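PDB 4KHB: uncharacterized protein SPT16D from Chaetomium thermophilum var. thermophilum, which belongs, as the Spt16 dimerization domain, to the FACT complex, which probably acts as a histone chaperone that reorganizes nucleosomes during transcription, replication and repair. Local coordinates for residues E62-P73 with F92-G103. Sequence-based numbering, arbitrary orientation.
Sequences EWSFLRINFLSP and FVRSLTFRSTDG
With CG between its backbone N and carbonyl carbon (chi1 78°) and the chain then extended to NE, Arg99 is carried across to Trp63, whose own CG lies anti to the carbonyl carbon (chi1 -65°). The guanidinium settles flat on the indole, the two planes 10° apart, and its CZ stands 3.6 Å from the centroid of the six-membered ring, a cation-pi stack. Thr101 CG2 closes on the opposite face in a CH-pi contact, which sandwiches the indole. Were Trp63 replaced by an alanine, the Arg99 guanidinium would probably lose the surface it lies on, and Thr101 CG2 its aromatic partner. Arg99 NE also hydrogen-bonds Gln177 of the neighbouring Pob3N chain.

From there an antiparallel ladder runs on in a PH-like domain, strand 63-70 beside strand 92-100, the latter continuing the sheet into a strand of Pob3N. Ser64-Ser100, Leu66-Phe98 and Ile68-Leu96 are its hydrogen-bonded pairs; the bond from Ser64 N to Ser100 O is nearly straight, whereas that from Leu96 N to Ile68 O is weak. The ladder illustrates how successive residues of paired strands face opposite sides of a sheet: Phe65, Arg67, Thr97 and Arg99 occupy one face, while on the other Leu66 and Phe98 pack against helix 103-121, and Ile68 CD1 lies 4.2 Å from Leu96 CD1.

Farther along, Phe70 N donates to Arg94 O at 2.7 Å, and the Phe70 ring presents an edge to Leu96 CG. Pro73 crosses Phe92 at about a right angle, its CD centred 3.6 Å above the ring. The end of Arg94 comes round to Pro73, where NH2 donates to a lone pair of Pro73 O at 2.9 Å, a bent bond with the oxygen tilted out of the guanidinium plane, while its NH1 forms a salt bridge with Glu147 of Pob3N.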
loop_
_atom_site.group_PDB
_atom_site.type_symbol
_atom_site.label_atom_id
_atom_site.label_comp_id
_atom_site.label_asym_id
_atom_site.label_seq_id
_atom_site.Cartn_x
_atom_site.Cartn_y
_atom_site.Cartn_z
ATOM N N GLU A 62 24.406 -8.655 3.278
ATOM C CA GLU A 62 23.942 -9.057 1.955
ATOM C C GLU A 62 22.731 -8.238 1.519
ATOM O O GLU A 62 22.244 -8.385 0.397
ATOM C CB GLU A 62 23.620 -10.554 1.928
ATOM C CG GLU A 62 24.850 -11.463 1.994
ATOM C CD GLU A 62 25.687 -11.437 0.722
ATOM O OE1 GLU A 62 26.283 -10.383 0.404
ATOM O OE2 GLU A 62 25.757 -12.479 0.038
ATOM N N TRP A 63 22.246 -7.378 2.411
ATOM C CA TRP A 63 21.087 -6.544 2.121
ATOM C C TRP A 63 21.506 -5.128 1.736
ATOM O O TRP A 63 22.404 -4.548 2.352
ATOM C CB TRP A 63 20.140 -6.494 3.326
ATOM C CG TRP A 63 19.511 -7.810 3.668
ATOM C CD1 TRP A 63 19.858 -8.648 4.688
ATOM C CD2 TRP A 63 18.411 -8.436 2.993
ATOM N NE1 TRP A 63 19.048 -9.759 4.685
ATOM C CE2 TRP A 63 18.151 -9.653 3.654
ATOM C CE3 TRP A 63 17.626 -8.087 1.891
ATOM C CZ2 TRP A 63 17.137 -10.521 3.249
ATOM C CZ3 TRP A 63 16.621 -8.950 1.491
ATOM C CH2 TRP A 63 16.385 -10.150 2.168
ATOM N N SER A 64 20.850 -4.570 0.724
ATOM C CA SER A 64 21.041 -3.169 0.373
ATOM C C SER A 64 19.799 -2.385 0.766
ATOM O O SER A 64 18.694 -2.928 0.772
ATOM C CB SER A 64 21.319 -3.021 -1.124
ATOM O OG SER A 64 22.541 -3.650 -1.471
ATOM N N PHE A 65 19.971 -1.106 1.082
ATOM C CA PHE A 65 18.855 -0.302 1.564
ATOM C C PHE A 65 18.644 0.975 0.763
ATOM O O PHE A 65 19.591 1.701 0.457
ATOM C CB PHE A 65 19.045 0.037 3.047
ATOM C CG PHE A 65 18.910 -1.146 3.964
ATOM C CD1 PHE A 65 19.979 -2.004 4.187
ATOM C CD2 PHE A 65 17.711 -1.390 4.616
ATOM C CE1 PHE A 65 19.846 -3.092 5.039
ATOM C CE2 PHE A 65 17.573 -2.471 5.468
ATOM C CZ PHE A 65 18.642 -3.323 5.679
ATOM N N LEU A 66 17.386 1.238 0.425
ATOM C CA LEU A 66 17.004 2.460 -0.270
ATOM C C LEU A 66 16.134 3.322 0.629
ATOM O O LEU A 66 15.003 2.947 0.948
ATOM C CB LEU A 66 16.237 2.132 -1.553
ATOM C CG LEU A 66 16.113 3.295 -2.537
ATOM C CD1 LEU A 66 17.460 3.660 -3.137
ATOM C CD2 LEU A 66 15.103 2.977 -3.622
ATOM N N ARG A 67 16.656 4.469 1.049
ATOM C CA ARG A 67 15.852 5.396 1.836
ATOM C C ARG A 67 15.467 6.637 1.050
ATOM O O ARG A 67 16.328 7.373 0.559
ATOM C CB ARG A 67 16.549 5.784 3.140
ATOM C CG ARG A 67 16.038 7.093 3.725
ATOM C CD ARG A 67 15.877 7.003 5.225
ATOM N NE ARG A 67 16.923 7.732 5.934
ATOM C CZ ARG A 67 16.740 8.360 7.091
ATOM N NH1 ARG A 67 15.544 8.365 7.664
ATOM N NH2 ARG A 67 17.751 8.993 7.670
ATOM N N ILE A 68 14.162 6.851 0.922
ATOM C CA ILE A 68 13.642 8.036 0.261
ATOM C C ILE A 68 13.105 9.022 1.298
ATOM O O ILE A 68 12.185 8.696 2.053
ATOM C CB ILE A 68 12.528 7.664 -0.735
ATOM C CG1 ILE A 68 13.068 6.703 -1.799
ATOM C CG2 ILE A 68 11.952 8.911 -1.383
ATOM C CD1 ILE A 68 11.998 5.920 -2.534
ATOM N N ASN A 69 13.682 10.221 1.339
ATOM C CA ASN A 69 13.199 11.274 2.231
ATOM C C ASN A 69 12.310 12.264 1.495
ATOM O O ASN A 69 12.620 12.683 0.378
ATOM C CB ASN A 69 14.356 12.001 2.929
ATOM C CG ASN A 69 15.129 11.099 3.873
ATOM O OD1 ASN A 69 14.639 10.741 4.946
ATOM N ND2 ASN A 69 16.343 10.735 3.486
ATOM N N PHE A 70 11.200 12.634 2.124
ATOM C CA PHE A 70 10.230 13.513 1.488
ATOM C C PHE A 70 10.302 14.938 2.032
ATOM O O PHE A 70 10.826 15.167 3.124
ATOM C CB PHE A 70 8.829 12.943 1.698
ATOM C CG PHE A 70 8.612 11.615 1.031
ATOM C CD1 PHE A 70 8.183 11.554 -0.282
ATOM C CD2 PHE A 70 8.834 10.429 1.717
ATOM C CE1 PHE A 70 7.977 10.339 -0.907
ATOM C CE2 PHE A 70 8.633 9.206 1.098
ATOM C CZ PHE A 70 8.203 9.162 -0.216
ATOM N N LEU A 71 9.763 15.892 1.278
ATOM C CA LEU A 71 9.699 17.275 1.737
ATOM C C LEU A 71 8.529 17.478 2.692
ATOM O O LEU A 71 7.380 17.164 2.365
ATOM C CB LEU A 71 9.608 18.235 0.548
ATOM C CG LEU A 71 10.835 18.218 -0.365
ATOM C CD1 LEU A 71 10.546 18.873 -1.706
ATOM C CD2 LEU A 71 12.000 18.901 0.324
ATOM N N SER A 72 8.839 17.989 3.878
ATOM C CA SER A 72 7.854 18.193 4.929
ATOM C C SER A 72 8.330 19.331 5.817
ATOM O O SER A 72 9.507 19.694 5.777
ATOM C CB SER A 72 7.689 16.914 5.757
ATOM O OG SER A 72 8.878 16.143 5.745
ATOM N N PRO A 73 7.414 19.916 6.602
ATOM C CA PRO A 73 7.815 20.909 7.603
ATOM C C PRO A 73 8.934 20.370 8.493
ATOM O O PRO A 73 8.780 19.315 9.111
ATOM C CB PRO A 73 6.539 21.114 8.417
ATOM C CG PRO A 73 5.426 20.810 7.468
ATOM C CD PRO A 73 5.950 19.854 6.428
ATOM N N PHE A 92 2.260 14.429 7.137
ATOM C CA PHE A 92 3.134 14.177 5.996
ATOM C C PHE A 92 3.776 12.798 6.098
ATOM O O PHE A 92 4.028 12.305 7.201
ATOM C CB PHE A 92 4.240 15.241 5.919
ATOM C CG PHE A 92 3.789 16.566 5.362
ATOM C CD1 PHE A 92 3.016 17.438 6.119
ATOM C CD2 PHE A 92 4.171 16.950 4.081
ATOM C CE1 PHE A 92 2.615 18.663 5.597
ATOM C CE2 PHE A 92 3.778 18.170 3.557
ATOM C CZ PHE A 92 2.998 19.027 4.315
ATOM N N VAL A 93 4.035 12.174 4.953
ATOM C CA VAL A 93 4.944 11.038 4.911
ATOM C C VAL A 93 6.336 11.651 4.875
ATOM O O VAL A 93 6.642 12.420 3.961
ATOM C CB VAL A 93 4.715 10.160 3.657
ATOM C CG1 VAL A 93 5.648 8.959 3.661
ATOM C CG2 VAL A 93 3.267 9.708 3.575
ATOM N N ARG A 94 7.173 11.329 5.862
ATOM C CA ARG A 94 8.503 11.929 5.948
ATOM C C ARG A 94 9.528 11.083 5.206
ATOM O O ARG A 94 10.354 11.607 4.454
ATOM C CB ARG A 94 8.939 12.089 7.409
ATOM C CG ARG A 94 9.592 13.431 7.722
ATOM C CD ARG A 94 9.090 14.010 9.029
ATOM N NE ARG A 94 9.467 15.411 9.211
ATOM C CZ ARG A 94 9.838 15.927 10.379
ATOM N NH1 ARG A 94 9.926 15.143 11.445
ATOM N NH2 ARG A 94 10.165 17.210 10.476
ATOM N N SER A 95 9.467 9.770 5.423
ATOM C CA SER A 95 10.378 8.846 4.757
ATOM C C SER A 95 9.869 7.408 4.787
ATOM O O SER A 95 9.012 7.056 5.602
ATOM C CB SER A 95 11.765 8.906 5.400
ATOM O OG SER A 95 11.745 8.349 6.705
ATOM N N LEU A 96 10.402 6.590 3.885
ATOM C CA LEU A 96 10.203 5.144 3.928
ATOM C C LEU A 96 11.466 4.423 3.461
ATOM O O LEU A 96 12.219 4.945 2.632
ATOM C CB LEU A 96 8.972 4.714 3.122
ATOM C CG LEU A 96 8.629 5.407 1.806
ATOM C CD1 LEU A 96 9.523 4.905 0.697
ATOM C CD2 LEU A 96 7.163 5.188 1.466
ATOM N N THR A 97 11.691 3.224 3.988
ATOM C CA THR A 97 12.894 2.463 3.669
ATOM C C THR A 97 12.569 1.074 3.126
ATOM O O THR A 97 11.743 0.349 3.688
ATOM C CB THR A 97 13.828 2.340 4.902
ATOM O OG1 THR A 97 14.363 3.628 5.237
ATOM C CG2 THR A 97 14.980 1.382 4.627
ATOM N N PHE A 98 13.209 0.718 2.017
ATOM C CA PHE A 98 13.090 -0.622 1.458
ATOM C C PHE A 98 14.425 -1.337 1.573
ATOM O O PHE A 98 15.474 -0.697 1.708
ATOM C CB PHE A 98 12.671 -0.582 -0.014
ATOM C CG PHE A 98 11.282 -0.068 -0.250
ATOM C CD1 PHE A 98 11.050 1.280 -0.478
ATOM C CD2 PHE A 98 10.206 -0.945 -0.275
ATOM C CE1 PHE A 98 9.768 1.746 -0.709
ATOM C CE2 PHE A 98 8.922 -0.488 -0.503
ATOM C CZ PHE A 98 8.702 0.862 -0.721
ATOM N N ARG A 99 14.385 -2.664 1.522
ATOM C CA ARG A 99 15.604 -3.460 1.501
ATOM C C ARG A 99 15.542 -4.488 0.378
ATOM O O ARG A 99 14.468 -5.009 0.056
ATOM C CB ARG A 99 15.861 -4.137 2.854
ATOM C CG ARG A 99 15.009 -5.369 3.112
ATOM C CD ARG A 99 15.502 -6.141 4.323
ATOM N NE ARG A 99 14.934 -7.484 4.362
ATOM C CZ ARG A 99 15.248 -8.403 5.268
ATOM N NH1 ARG A 99 16.128 -8.128 6.221
ATOM N NH2 ARG A 99 14.686 -9.601 5.217
ATOM N N SER A 100 16.691 -4.762 -0.230
ATOM C CA SER A 100 16.788 -5.800 -1.251
ATOM C C SER A 100 18.209 -6.338 -1.341
ATOM O O SER A 100 19.136 -5.780 -0.748
ATOM C CB SER A 100 16.340 -5.260 -2.612
ATOM O OG SER A 100 16.591 -6.199 -3.641
ATOM N N THR A 101 18.375 -7.429 -2.081
ATOM C CA THR A 101 19.696 -8.007 -2.310
ATOM C C THR A 101 20.336 -7.464 -3.587
ATOM O O THR A 101 21.538 -7.629 -3.809
ATOM C CB THR A 101 19.648 -9.552 -2.347
ATOM O OG1 THR A 101 18.683 -9.984 -3.316
ATOM C CG2 THR A 101 19.260 -10.101 -0.980
ATOM N N ASP A 102 19.530 -6.809 -4.420
ATOM C CA ASP A 102 20.031 -6.216 -5.660
ATOM C C ASP A 102 20.694 -4.871 -5.375
ATOM O O ASP A 102 20.060 -3.820 -5.487
ATOM C CB ASP A 102 18.902 -6.046 -6.687
ATOM C CG ASP A 102 17.958 -7.235 -6.727
ATOM O OD1 ASP A 102 18.386 -8.351 -6.364
ATOM O OD2 ASP A 102 16.789 -7.053 -7.129
ATOM N N GLY A 103 21.971 -4.915 -4.998
ATOM C CA GLY A 103 22.721 -3.712 -4.685
ATOM C C GLY A 103 22.907 -2.758 -5.847
ATOM O O GLY A 103 22.905 -1.539 -5.664
#